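Local structure of structural protein VP1 (Trichodysplasia spinulosa-associated polyomavirus, 4U60) at residues M33-E38 with Y45-T50; I73-L78 with D240-S245; E91-K96 with L272-T277; D248-L253 with R263-Y268. The protein forms pentamers of the major polyomavirus coat protein and binds sialylated glycans such as the GM1 oligosaccharide, probably to engage glycolipid receptors on host cells. One frame throughout, in Å; residues are numbered along the deposited sequence.

Overall arrangement
Three of the four contacts join strands of the jelly-roll sheet; contact 1 lies in the long loop between strands 12-29 and 69-74. Contact 1 holds Thr-50 of a glycan pocket and rests on contact 4: their centres are about 11 Å apart, and Met-33 CG comes within 3.4 Å of Gly-264 N. Contacts 2 and 3 form a second close pair, also about 11 Å between centres, where Leu-78 and Leu-75 meet Lys-275 and Leu-273. The two pairs are linked by strand 241-254, shared by contacts 2 and 4, and strand 260-279, shared by contacts 3 and 4. Contact 3 lies farthest from contact 1, about 35 Å between centres.

Contact 1: M33-E38 with Y45-T50. With SIA (N-acetyl-alpha-neuraminic acid), chain G.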
loop_
_atom_site.group_PDB
_atom_site.type_symbol
_atom_site.label_atom_id
_atom_site.label_comp_id
_atom_site.label_asym_id
_atom_site.label_seq_id
_atom_site.Cartn_x
_atom_site.Cartn_y
_atom_site.Cartn_z
ATOM N N MET C 33 -2.132 26.475 -11.005
ATOM C CA MET C 33 -2.076 25.515 -12.087
ATOM C C MET C 33 -1.878 26.096 -13.471
ATOM O O MET C 33 -1.553 25.364 -14.394
ATOM C CB MET C 33 -3.359 24.689 -12.071
ATOM C CG MET C 33 -3.513 23.767 -10.856
ATOM S SD MET C 33 -2.257 22.469 -10.735
ATOM C CE MET C 33 -1.098 23.185 -9.575
ATOM N N GLY C 34 -2.102 27.400 -13.625
ATOM C CA GLY C 34 -1.905 28.066 -14.914
ATOM C C GLY C 34 -2.871 29.211 -15.121
ATOM O O GLY C 34 -2.482 30.277 -15.610
ATOM N N GLN C 35 -4.140 28.989 -14.807
ATOM C CA GLN C 35 -5.110 30.066 -14.763
ATOM C C GLN C 35 -5.201 30.450 -13.289
ATOM O O GLN C 35 -5.891 29.808 -12.489
ATOM C CB GLN C 35 -6.428 29.594 -15.339
ATOM C CG GLN C 35 -7.434 30.664 -15.709
ATOM C CD GLN C 35 -7.474 31.832 -14.755
ATOM O OE1 GLN C 35 -6.632 32.761 -14.823
ATOM N NE2 GLN C 35 -8.478 31.822 -13.872
ATOM N N ASN C 36 -4.463 31.491 -12.932
ATOM C CA ASN C 36 -4.230 31.855 -11.534
ATOM C C ASN C 36 -4.967 33.118 -11.111
ATOM O O ASN C 36 -4.749 33.610 -9.996
ATOM C CB ASN C 36 -2.717 31.989 -11.306
ATOM C CG ASN C 36 -1.984 30.710 -11.665
ATOM O OD1 ASN C 36 -2.581 29.624 -11.655
ATOM N ND2 ASN C 36 -0.719 30.826 -11.992
ATOM N N ASP C 37 -5.858 33.586 -11.980
ATOM C CA ASP C 37 -6.699 34.761 -11.743
ATOM C C ASP C 37 -8.037 34.290 -11.192
ATOM O O ASP C 37 -8.853 33.709 -11.914
ATOM C CB ASP C 37 -6.892 35.549 -13.060
ATOM C CG ASP C 37 -7.628 36.854 -12.880
ATOM O OD1 ASP C 37 -8.375 37.022 -11.893
ATOM O OD2 ASP C 37 -7.461 37.723 -13.772
ATOM N N GLU C 38 -8.261 34.562 -9.914
ATOM C CA GLU C 38 -9.467 34.120 -9.235
ATOM C C GLU C 38 -10.768 34.694 -9.794
ATOM O O GLU C 38 -11.848 34.270 -9.376
ATOM C CB GLU C 38 -9.345 34.378 -7.727
ATOM C CG GLU C 38 -9.478 35.816 -7.240
ATOM C CD GLU C 38 -9.488 35.852 -5.713
ATOM O OE1 GLU C 38 -10.578 35.803 -5.079
ATOM O OE2 GLU C 38 -8.402 35.878 -5.137
ATOM N N TYR C 45 -7.293 25.567 -12.380
ATOM C CA TYR C 45 -6.950 24.609 -13.416
ATOM C C TYR C 45 -5.886 25.237 -14.298
ATOM O O TYR C 45 -5.761 26.468 -14.351
ATOM C CB TYR C 45 -8.128 24.262 -14.314
ATOM C CG TYR C 45 -9.314 23.530 -13.680
ATOM C CD1 TYR C 45 -10.291 24.214 -12.969
ATOM C CD2 TYR C 45 -9.483 22.163 -13.866
ATOM C CE1 TYR C 45 -11.393 23.556 -12.423
ATOM C CE2 TYR C 45 -10.565 21.490 -13.328
ATOM C CZ TYR C 45 -11.515 22.173 -12.598
ATOM O OH TYR C 45 -12.617 21.530 -12.096
ATOM N N SER C 46 -5.147 24.415 -15.038
ATOM C CA SER C 46 -4.325 24.950 -16.118
ATOM C C SER C 46 -5.195 25.244 -17.338
ATOM O O SER C 46 -6.374 24.842 -17.432
ATOM C CB SER C 46 -3.241 23.952 -16.504
ATOM O OG SER C 46 -3.792 22.858 -17.203
ATOM N N GLU C 47 -4.614 25.975 -18.288
ATOM C CA GLU C 47 -5.132 26.009 -19.632
ATOM C C GLU C 47 -4.964 24.615 -20.235
ATOM O O GLU C 47 -4.212 23.768 -19.689
ATOM C CB GLU C 47 -4.378 27.039 -20.471
ATOM C CG GLU C 47 -4.514 28.461 -19.948
ATOM C CD GLU C 47 -5.931 28.987 -19.978
ATOM O OE1 GLU C 47 -6.695 28.667 -20.918
ATOM O OE2 GLU C 47 -6.272 29.811 -19.109
ATOM N N LYS C 48 -5.633 24.377 -21.357
ATOM C CA LYS C 48 -5.515 23.081 -22.047
ATOM C C LYS C 48 -4.065 22.701 -22.316
ATOM O O LYS C 48 -3.276 23.501 -22.840
ATOM C CB LYS C 48 -6.299 23.084 -23.359
ATOM C CG LYS C 48 -7.800 23.086 -23.149
ATOM C CD LYS C 48 -8.571 23.284 -24.433
ATOM C CE LYS C 48 -10.031 23.604 -24.135
ATOM N NZ LYS C 48 -10.784 23.908 -25.356
ATOM N N VAL C 49 -3.720 21.461 -21.992
ATOM C CA VAL C 49 -2.408 20.929 -22.294
ATOM C C VAL C 49 -2.225 20.750 -23.801
ATOM O O VAL C 49 -3.137 20.311 -24.509
ATOM C CB VAL C 49 -2.208 19.583 -21.545
ATOM C CG1 VAL C 49 -0.938 18.892 -21.988
ATOM C CG2 VAL C 49 -2.191 19.823 -20.041
ATOM N N THR C 50 -1.042 21.152 -24.289
ATOM C CA THR C 50 -0.674 20.933 -25.683
ATOM C C THR C 50 0.591 20.099 -25.686
ATOM O O THR C 50 1.249 19.939 -24.643
ATOM C CB THR C 50 -0.471 22.253 -26.484
ATOM O OG1 THR C 50 0.725 22.909 -26.027
ATOM C CG2 THR C 50 -1.666 23.183 -26.332
HETATM C C1 SIA G . -0.555 25.961 -30.036
HETATM C C2 SIA G . 0.684 25.627 -30.856
HETATM C C3 SIA G . 1.921 26.285 -30.234
HETATM C C4 SIA G . 2.463 25.580 -28.982
HETATM C C5 SIA G . 2.528 24.070 -29.159
HETATM C C6 SIA G . 1.199 23.552 -29.710
HETATM C C7 SIA G . 1.148 22.045 -29.963
HETATM C C8 SIA G . -0.160 21.615 -30.647
HETATM C C9 SIA G . -0.514 20.132 -30.446
HETATM C C10 SIA G . 4.025 22.928 -27.561
HETATM C C11 SIA G . 4.154 22.221 -26.228
HETATM N N5 SIA G . 2.810 23.376 -27.894
HETATM O O1A SIA G . -0.665 27.106 -29.521
HETATM O O1B SIA G . -1.474 25.113 -29.890
HETATM O O4 SIA G . 3.777 26.149 -28.749
HETATM O O6 SIA G . 0.905 24.221 -30.959
HETATM O O7 SIA G . 2.266 21.632 -30.735
HETATM O O8 SIA G . -1.238 22.386 -30.136
HETATM O O9 SIA G . -1.040 19.899 -29.118
HETATM O O10 SIA G . 5.002 23.110 -28.267
HETATM O O HOH W 1 -3.752 31.489 -18.035
#
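Gln-35 and Tyr-45 make the direct hydrogen bond of this contact: Gln-35 N reaches Tyr-45 O at 3.0 Å, lying in the carbonyl plane. The side chain of Gln-35 starts beyond the same oxygen, its CB 3.3 Å from Tyr-45 O. With CG anti to the backbone N (chi1 -164°) and a bend at chi2, its amide then folds back onto its own segment. There NE2 donates to Asp-37 O at 2.7 Å, almost exactly in the amide plane, while OE1 takes Asp-37 N from above its carbonyl plane; the two bonds fix the rotation of the amide. The carboxylate of Glu-47 comes in obliquely, OE2 3.7 Å from Gln-35 CG, and a water donates both to this OE2 and to Gly-34 O. Gly-34 has a positive phi of 148°, where a side chain would be jammed against the preceding carbonyl; its N is held by Asn-36 OD1. Met-33 lays CB 3.4 Å from Tyr-45 C, then bends at chi2 and chi3 so that its end packs on Ile-249. In 45-50, the Tyr-45 ring meets Arg-263 in a cation-pi contact, and its OH bonds to Gly-147 O of a neighbouring subunit. Farther along, Thr-50 OG1 accepts a nearly straight bond from N5 of the sialic acid (2.8 Å, 177°) and is also bonded to Glu-64. Arg-114 of another neighbouring subunit binds the same sugar, an intersubunit sialic acid site on a VP1 surface loop.

Contact 2: I73-L78 with D240-S245; sequences INLPML and DGLYVS
An antiparallel strand pair of the VP1 jelly roll, 69-74 against 241-254, reaches its end here and passes into the loop that carries Pro-76 and Met-77. Ile-73 and Leu-242 are a hydrogen-bonded pair: Ile-73 N donates to Leu-242 O at 2.7 Å, and Leu-242 N returns a bond to Ile-73 O. Asn-74 and Gly-241 follow as a non-hydrogen-bonded pair, with Gly-241 CA making a CA-H...O contact to Ile-73 O. Beyond the regular pairing, Leu-75 N still bonds to Asp-240 O at 2.9 Å.

Ile-73 and Leu-242 put their side chains on one face of the sheet, CB to CB 4.3 Å, where both also touch Ile-25 of strand 12-29. Leu-75 curls over the Asp-240 carbonyl, its CB 3.4 Å from Asp-240 O, and both of its methyls come up to Leu-242 CB, CD2 at 4.1 Å; Trp-90 packs on the same leucine. The Asp-240 carboxylate reaches the backbone of Met-77 and Leu-78. There OD1 lies beside Leu-78 CD1, and OD2 accepts a long, weak bond from Leu-78 N and a stronger one, 2.7 Å, from a water.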
loop_
_atom_site.group_PDB
_atom_site.type_symbol
_atom_site.label_atom_id
_atom_site.label_comp_id
_atom_site.label_asym_id
_atom_site.label_seq_id
_atom_site.Cartn_x
_atom_site.Cartn_y
_atom_site.Cartn_z
ATOM N N ILE C 73 5.365 35.254 5.255
ATOM C CA ILE C 73 4.507 35.835 6.282
ATOM C C ILE C 73 5.361 36.645 7.256
ATOM O O ILE C 73 6.363 36.163 7.770
ATOM C CB ILE C 73 3.744 34.752 7.081
ATOM C CG1 ILE C 73 2.942 33.830 6.155
ATOM C CG2 ILE C 73 2.855 35.393 8.140
ATOM C CD1 ILE C 73 1.933 34.478 5.256
ATOM N N ASN C 74 4.934 37.877 7.506
ATOM C CA ASN C 74 5.592 38.753 8.461
ATOM C C ASN C 74 5.264 38.348 9.868
ATOM O O ASN C 74 4.089 38.292 10.231
ATOM C CB ASN C 74 5.106 40.184 8.281
ATOM C CG ASN C 74 5.581 40.778 6.993
ATOM O OD1 ASN C 74 6.792 40.853 6.756
ATOM N ND2 ASN C 74 4.653 41.190 6.143
ATOM N N LEU C 75 6.289 38.087 10.659
ATOM C CA LEU C 75 6.121 37.710 12.041
ATOM C C LEU C 75 6.290 38.930 12.936
ATOM O O LEU C 75 6.864 39.949 12.521
ATOM C CB LEU C 75 7.133 36.647 12.426
ATOM C CG LEU C 75 7.064 35.370 11.580
ATOM C CD1 LEU C 75 8.210 34.445 11.949
ATOM C CD2 LEU C 75 5.725 34.670 11.712
ATOM N N PRO C 76 5.809 38.830 14.178
ATOM C CA PRO C 76 5.958 39.952 15.086
ATOM C C PRO C 76 7.425 40.330 15.275
ATOM O O PRO C 76 8.269 39.450 15.497
ATOM C CB PRO C 76 5.375 39.414 16.387
ATOM C CG PRO C 76 4.373 38.411 15.951
ATOM C CD PRO C 76 5.014 37.746 14.774
ATOM N N MET C 77 7.712 41.620 15.158
ATOM C CA MET C 77 9.072 42.098 15.241
ATOM C C MET C 77 9.616 41.891 16.654
ATOM O O MET C 77 8.997 42.316 17.626
ATOM C CB MET C 77 9.128 43.572 14.867
ATOM C CG MET C 77 10.511 44.041 14.479
ATOM S SD MET C 77 10.820 45.606 15.245
ATOM C CE MET C 77 11.089 45.116 16.947
ATOM N N LEU C 78 10.794 41.274 16.748
ATOM C CA LEU C 78 11.389 40.856 18.024
ATOM C C LEU C 78 12.493 41.770 18.576
ATOM O O LEU C 78 12.639 41.898 19.796
ATOM C CB LEU C 78 11.985 39.454 17.855
ATOM C CG LEU C 78 10.986 38.323 17.634
ATOM C CD1 LEU C 78 11.692 37.031 17.243
ATOM C CD2 LEU C 78 10.136 38.138 18.879
ATOM N N ASP C 240 12.526 38.015 10.659
ATOM C CA ASP C 240 11.132 37.796 11.075
ATOM C C ASP C 240 10.194 37.463 9.910
ATOM O O ASP C 240 9.038 37.887 9.896
ATOM C CB ASP C 240 10.626 39.031 11.844
ATOM C CG ASP C 240 11.480 39.351 13.050
ATOM O OD1 ASP C 240 12.101 38.414 13.619
ATOM O OD2 ASP C 240 11.569 40.554 13.425
ATOM N N GLY C 241 10.659 36.639 8.973
ATOM C CA GLY C 241 9.825 36.179 7.861
ATOM C C GLY C 241 9.709 34.675 7.912
ATOM O O GLY C 241 10.712 33.986 8.091
ATOM N N LEU C 242 8.496 34.178 7.747
ATOM C CA LEU C 242 8.217 32.737 7.668
ATOM C C LEU C 242 7.847 32.438 6.235
ATOM O O LEU C 242 6.974 33.087 5.662
ATOM C CB LEU C 242 7.048 32.402 8.585
ATOM C CG LEU C 242 6.493 30.982 8.549
ATOM C CD1 LEU C 242 7.556 29.993 8.995
ATOM C CD2 LEU C 242 5.254 30.912 9.430
ATOM N N TYR C 243 8.462 31.407 5.674
ATOM C CA TYR C 243 8.268 31.083 4.271
ATOM C C TYR C 243 7.552 29.751 4.133
ATOM O O TYR C 243 8.009 28.743 4.677
ATOM C CB TYR C 243 9.634 31.077 3.576
ATOM C CG TYR C 243 10.353 32.417 3.684
ATOM C CD1 TYR C 243 10.920 32.838 4.878
ATOM C CD2 TYR C 243 10.437 33.255 2.591
ATOM C CE1 TYR C 243 11.564 34.054 4.970
ATOM C CE2 TYR C 243 11.075 34.470 2.667
ATOM C CZ TYR C 243 11.643 34.858 3.856
ATOM O OH TYR C 243 12.276 36.063 3.901
ATOM N N VAL C 244 6.445 29.778 3.395
ATOM C CA VAL C 244 5.595 28.608 3.202
ATOM C C VAL C 244 5.399 28.416 1.714
ATOM O O VAL C 244 5.089 29.376 0.997
ATOM C CB VAL C 244 4.234 28.808 3.898
ATOM C CG1 VAL C 244 3.368 27.583 3.733
ATOM C CG2 VAL C 244 4.448 29.137 5.373
ATOM N N SER C 245 5.555 27.168 1.258
ATOM C CA SER C 245 5.474 26.882 -0.168
ATOM C C SER C 245 4.779 25.561 -0.384
ATOM O O SER C 245 4.869 24.685 0.472
ATOM C CB SER C 245 6.875 26.812 -0.786
ATOM O OG SER C 245 7.652 27.969 -0.455
HETATM O O HOH W 2 13.480 41.959 14.670
#

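Contact 3: E91-K96 with L272-T277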
loop_
_atom_site.group_PDB
_atom_site.type_symbol
_atom_site.label_atom_id
_atom_site.label_comp_id
_atom_site.label_asym_id
_atom_site.label_seq_id
_atom_site.Cartn_x
_atom_site.Cartn_y
_atom_site.Cartn_z
ATOM N N GLU C 91 11.271 30.490 15.940
ATOM C CA GLU C 91 11.649 29.145 15.518
ATOM C C GLU C 91 10.362 28.381 15.227
ATOM O O GLU C 91 9.502 28.301 16.082
ATOM C CB GLU C 91 12.392 28.478 16.663
ATOM C CG GLU C 91 12.835 27.051 16.420
ATOM C CD GLU C 91 13.437 26.421 17.655
ATOM O OE1 GLU C 91 13.472 27.085 18.719
ATOM O OE2 GLU C 91 13.887 25.255 17.567
ATOM N N ALA C 92 10.236 27.851 14.011
ATOM C CA ALA C 92 9.059 27.071 13.630
ATOM C C ALA C 92 9.190 25.667 14.220
ATOM O O ALA C 92 10.121 24.958 13.923
ATOM C CB ALA C 92 8.942 27.003 12.117
ATOM N N VAL C 93 8.239 25.295 15.073
ATOM C CA VAL C 93 8.310 24.061 15.852
ATOM C C VAL C 93 7.549 22.920 15.159
ATOM O O VAL C 93 8.006 21.794 15.142
ATOM C CB VAL C 93 7.675 24.269 17.236
ATOM C CG1 VAL C 93 7.671 22.973 18.037
ATOM C CG2 VAL C 93 8.393 25.375 18.006
ATOM N N SER C 94 6.393 23.245 14.610
ATOM C CA SER C 94 5.509 22.238 14.023
ATOM C C SER C 94 4.513 22.881 13.095
ATOM O O SER C 94 4.247 24.085 13.184
ATOM C CB SER C 94 4.759 21.485 15.144
ATOM O OG SER C 94 3.938 22.355 15.913
ATOM N N VAL C 95 3.927 22.051 12.226
ATOM C CA VAL C 95 2.887 22.508 11.308
ATOM C C VAL C 95 1.795 21.453 11.218
ATOM O O VAL C 95 2.092 20.254 11.169
ATOM C CB VAL C 95 3.438 22.839 9.908
ATOM C CG1 VAL C 95 4.160 21.641 9.282
ATOM C CG2 VAL C 95 2.329 23.358 9.001
ATOM N N LYS C 96 0.551 21.913 11.208
ATOM C CA LYS C 96 -0.599 21.087 10.818
ATOM C C LYS C 96 -0.983 21.594 9.439
ATOM O O LYS C 96 -1.289 22.763 9.257
ATOM C CB LYS C 96 -1.752 21.242 11.807
ATOM C CG LYS C 96 -1.379 20.888 13.239
ATOM C CD LYS C 96 -2.549 20.995 14.206
ATOM C CE LYS C 96 -3.522 19.835 14.087
ATOM N NZ LYS C 96 -4.756 20.040 14.887
ATOM N N LEU C 272 3.119 26.509 14.466
ATOM C CA LEU C 272 3.447 26.920 15.823
ATOM C C LEU C 272 4.883 27.383 15.853
ATOM O O LEU C 272 5.753 26.673 15.366
ATOM C CB LEU C 272 3.260 25.737 16.768
ATOM C CG LEU C 272 3.583 25.998 18.231
ATOM C CD1 LEU C 272 2.517 26.883 18.841
ATOM C CD2 LEU C 272 3.704 24.683 18.993
ATOM N N LEU C 273 5.128 28.568 16.422
ATOM C CA LEU C 273 6.492 29.109 16.542
ATOM C C LEU C 273 6.784 29.519 17.961
ATOM O O LEU C 273 5.866 29.853 18.730
ATOM C CB LEU C 273 6.720 30.317 15.633
ATOM C CG LEU C 273 6.456 30.059 14.150
ATOM C CD1 LEU C 273 5.092 30.623 13.784
ATOM C CD2 LEU C 273 7.512 30.676 13.263
ATOM N N ARG C 274 8.068 29.507 18.300
ATOM C CA ARG C 274 8.517 29.836 19.630
ATOM C C ARG C 274 9.730 30.741 19.543
ATOM O O ARG C 274 10.447 30.744 18.541
ATOM C CB ARG C 274 8.852 28.574 20.429
ATOM C CG ARG C 274 10.079 27.813 19.947
ATOM C CD ARG C 274 10.295 26.541 20.739
ATOM N NE ARG C 274 11.377 25.728 20.186
ATOM C CZ ARG C 274 11.606 24.443 20.493
ATOM N NH1 ARG C 274 10.838 23.800 21.357
ATOM N NH2 ARG C 274 12.616 23.795 19.941
ATOM N N LYS C 275 9.958 31.503 20.601
ATOM C CA LYS C 275 11.094 32.404 20.638
ATOM C C LYS C 275 12.367 31.662 21.004
ATOM O O LYS C 275 12.410 30.950 22.009
ATOM C CB LYS C 275 10.869 33.533 21.638
ATOM C CG LYS C 275 9.874 34.576 21.178
ATOM C CD LYS C 275 9.722 35.680 22.216
ATOM C CE LYS C 275 8.556 36.594 21.867
ATOM N NZ LYS C 275 8.314 37.605 22.931
ATOM N N ARG C 276 13.397 31.875 20.188
ATOM C CA ARG C 276 14.714 31.277 20.385
ATOM C C ARG C 276 15.798 32.362 20.436
ATOM O O ARG C 276 15.896 33.207 19.547
ATOM C CB ARG C 276 15.022 30.322 19.237
ATOM C CG ARG C 276 16.445 29.769 19.220
ATOM C CD ARG C 276 16.656 28.688 20.265
ATOM N NE ARG C 276 16.087 27.416 19.824
ATOM C CZ ARG C 276 16.490 26.205 20.219
ATOM N NH1 ARG C 276 17.474 26.064 21.100
ATOM N NH2 ARG C 276 15.900 25.123 19.712
ATOM N N THR C 277 16.631 32.308 21.465
ATOM C CA THR C 277 17.775 33.221 21.551
ATOM C C THR C 277 18.919 32.709 20.676
ATOM O O THR C 277 19.177 31.506 20.616
ATOM C CB THR C 277 18.229 33.402 23.009
ATOM O OG1 THR C 277 17.123 33.867 23.787
ATOM C CG2 THR C 277 19.396 34.429 23.108
#
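A salt-bridge network of one glutamate and two arginines marks the pairing of strands 86-99 and 260-279. A chi1 of 178° swings Glu-91 CG beside its carbonyl carbon, the chain runs on extended, and each arginine grips its carboxylate side-on, using NE and NH2. Arg-274 NE and Arg-276 NE both bond to Glu-91 OE1 at 2.9 Å, from opposite faces of the carboxylate plane. Glu-91 OE2 likewise takes both NH2 groups, that of Arg-276 at 2.9 Å on the syn side and that of Arg-274 at 3.1 Å from above the plane; Gly-234 N is a further donor to OE2. Four arginine bonds thus hold the carboxylate, whose plane lies 63° from the Arg-274 guanidinium and 39° from that of Arg-276.

In the backbone, Glu-91 and Arg-274 form a hydrogen-bonded pair of this antiparallel jelly-roll sheet. Past the Ala-92/Leu-273 pair the register slips in a classic beta bulge: Val-93 and Ser-94 both face Leu-272, with Val-93 N bonded to Leu-272 O (2.9 Å) and Leu-272 N to Ser-94 O (3.0 Å). The bulge turns Val-93 toward the partner strand; its CG2 lies 3.5 Å from Arg-274 CD, over one face of the guanidinium, the valine side chain crossing the arginine at about a right angle. On the opposite face Ala-92 CB meets Leu-273 CD2 at 4.1 Å; on the face of Glu-91, Ser-94 OG rests against Leu-272 CB.

Contact 4: D248-L253 with R263-Y268; sequences DIVGFL and RGLPRY
Arg-267 sends its side chain across to Asp-248. CB lies 3.7 Å from Asp-248 OD2; from there the chain runs straight out through CG (chi1 -179°, chi2 173°) and bends at chi3, bringing CD to 3.8 Å from the same oxygen. NE then bonds to Asp-248 OD2 at 2.9 Å, and at the tip NH2 bonds to OD1 at 2.8 Å. Both nitrogens meet the syn sides of the carboxylate, the two flat groups only 29° apart, a side-on salt bridge. NH1 goes to Thr-97, while Asp-248 OD1 has a second partner in His-131 and OD2 takes a water that also donates to Leu-265 O.

The two segments belong to the beta hairpin of strands 241-254 and 260-279, next to each other in the jelly-roll sheet. Ile-249 and Gly-264 form a non-hydrogen-bonded pair, flanked by the bonds Leu-265 N to Asp-248 O and Val-250 N to Arg-263 O (2.9 Å). Val-250 places CG1 3.8 Å from Leu-265 CD1 and CG2 beside Arg-263 CG. The guanidinium of Arg-263 leads on to Gly-44 O and to Gln-170 O of a neighbouring subunit.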
loop_
_atom_site.group_PDB
_atom_site.type_symbol
_atom_site.label_atom_id
_atom_site.label_comp_id
_atom_site.label_asym_id
_atom_site.label_seq_id
_atom_site.Cartn_x
_atom_site.Cartn_y
_atom_site.Cartn_z
ATOM N N ASP C 248 -0.094 21.230 -5.067
ATOM C CA ASP C 248 -0.989 20.076 -4.925
ATOM C C ASP C 248 -1.806 19.820 -6.184
ATOM O O ASP C 248 -2.922 20.306 -6.337
ATOM C CB ASP C 248 -1.900 20.270 -3.705
ATOM C CG ASP C 248 -1.136 20.214 -2.407
ATOM O OD1 ASP C 248 -0.809 19.065 -1.978
ATOM O OD2 ASP C 248 -0.809 21.289 -1.848
ATOM N N ILE C 249 -1.239 19.023 -7.079
ATOM C CA ILE C 249 -1.920 18.614 -8.305
ATOM C C ILE C 249 -2.667 17.320 -8.007
ATOM O O ILE C 249 -2.076 16.376 -7.472
ATOM C CB ILE C 249 -0.887 18.333 -9.403
ATOM C CG1 ILE C 249 -0.162 19.640 -9.757
ATOM C CG2 ILE C 249 -1.528 17.664 -10.605
ATOM C CD1 ILE C 249 1.087 19.468 -10.590
ATOM N N VAL C 250 -3.947 17.273 -8.339
ATOM C CA VAL C 250 -4.776 16.091 -8.016
ATOM C C VAL C 250 -5.223 15.302 -9.228
ATOM O O VAL C 250 -5.876 14.279 -9.081
ATOM C CB VAL C 250 -5.972 16.447 -7.123
ATOM C CG1 VAL C 250 -5.512 16.900 -5.749
ATOM C CG2 VAL C 250 -6.834 17.519 -7.781
ATOM N N GLY C 251 -4.820 15.744 -10.414
ATOM C CA GLY C 251 -5.108 15.028 -11.645
ATOM C C GLY C 251 -5.444 15.973 -12.785
ATOM O O GLY C 251 -5.139 17.186 -12.742
ATOM N N PHE C 252 -6.082 15.405 -13.795
ATOM C CA PHE C 252 -6.545 16.132 -14.991
ATOM C C PHE C 252 -8.048 16.029 -15.133
ATOM O O PHE C 252 -8.655 14.974 -14.912
ATOM C CB PHE C 252 -5.887 15.559 -16.248
ATOM C CG PHE C 252 -4.403 15.772 -16.288
ATOM C CD1 PHE C 252 -3.871 16.977 -16.702
ATOM C CD2 PHE C 252 -3.531 14.774 -15.880
ATOM C CE1 PHE C 252 -2.506 17.185 -16.725
ATOM C CE2 PHE C 252 -2.158 14.987 -15.883
ATOM C CZ PHE C 252 -1.656 16.196 -16.311
ATOM N N LEU C 253 -8.647 17.133 -15.577
ATOM C CA LEU C 253 -10.011 17.157 -16.050
ATOM C C LEU C 253 -9.998 16.853 -17.541
ATOM O O LEU C 253 -9.244 17.473 -18.285
ATOM C CB LEU C 253 -10.613 18.531 -15.824
ATOM C CG LEU C 253 -12.083 18.681 -16.204
ATOM C CD1 LEU C 253 -12.976 18.062 -15.153
ATOM C CD2 LEU C 253 -12.424 20.151 -16.398
ATOM N N ARG C 263 -5.681 19.994 -12.613
ATOM C CA ARG C 263 -6.497 20.479 -11.503
ATOM C C ARG C 263 -5.689 20.458 -10.210
ATOM O O ARG C 263 -5.053 19.440 -9.900
ATOM C CB ARG C 263 -7.724 19.602 -11.330
ATOM C CG ARG C 263 -8.600 19.911 -10.124
ATOM C CD ARG C 263 -9.008 21.382 -10.057
ATOM N NE ARG C 263 -10.143 21.608 -9.175
ATOM C CZ ARG C 263 -10.505 22.795 -8.701
ATOM N NH1 ARG C 263 -9.781 23.864 -8.979
ATOM N NH2 ARG C 263 -11.549 22.906 -7.896
ATOM N N GLY C 264 -5.725 21.585 -9.480
ATOM C CA GLY C 264 -5.027 21.744 -8.225
ATOM C C GLY C 264 -5.977 22.099 -7.114
ATOM O O GLY C 264 -7.083 22.579 -7.381
ATOM N N LEU C 265 -5.545 21.848 -5.866
ATOM C CA LEU C 265 -6.325 22.206 -4.695
ATOM C C LEU C 265 -5.510 23.099 -3.755
ATOM O O LEU C 265 -4.268 23.047 -3.757
ATOM C CB LEU C 265 -6.791 20.956 -3.944
ATOM C CG LEU C 265 -7.866 20.116 -4.665
ATOM C CD1 LEU C 265 -8.172 18.885 -3.828
ATOM C CD2 LEU C 265 -9.148 20.889 -4.931
ATOM N N PRO C 266 -6.207 23.886 -2.927
ATOM C CA PRO C 266 -5.515 24.722 -1.965
ATOM C C PRO C 266 -4.981 23.911 -0.787
ATOM O O PRO C 266 -5.420 22.786 -0.550
ATOM C CB PRO C 266 -6.596 25.710 -1.494
ATOM C CG PRO C 266 -7.916 25.186 -1.987
ATOM C CD PRO C 266 -7.669 23.933 -2.763
ATOM N N ARG C 267 -4.028 24.487 -0.073
ATOM C CA ARG C 267 -3.484 23.874 1.120
ATOM C C ARG C 267 -3.555 24.875 2.266
ATOM O O ARG C 267 -3.258 26.071 2.098
ATOM C CB ARG C 267 -2.038 23.454 0.882
ATOM C CG ARG C 267 -1.384 22.788 2.080
ATOM C CD ARG C 267 -0.014 22.244 1.694
ATOM N NE ARG C 267 -0.071 20.983 0.943
ATOM C CZ ARG C 267 -0.046 19.765 1.484
ATOM N NH1 ARG C 267 -0.005 19.599 2.810
ATOM N NH2 ARG C 267 -0.064 18.688 0.712
ATOM N N TYR C 268 -3.929 24.350 3.425
ATOM C CA TYR C 268 -4.007 25.092 4.670
ATOM C C TYR C 268 -2.819 24.769 5.557
ATOM O O TYR C 268 -2.321 23.647 5.540
ATOM C CB TYR C 268 -5.294 24.678 5.377
ATOM C CG TYR C 268 -5.366 25.112 6.818
ATOM C CD1 TYR C 268 -5.847 26.371 7.157
ATOM C CD2 TYR C 268 -4.959 24.263 7.840
ATOM C CE1 TYR C 268 -5.920 26.786 8.494
ATOM C CE2 TYR C 268 -5.032 24.659 9.170
ATOM C CZ TYR C 268 -5.524 25.914 9.490
ATOM O OH TYR C 268 -5.609 26.308 10.808
HETATM O O HOH W 3 -1.713 23.619 -2.997
#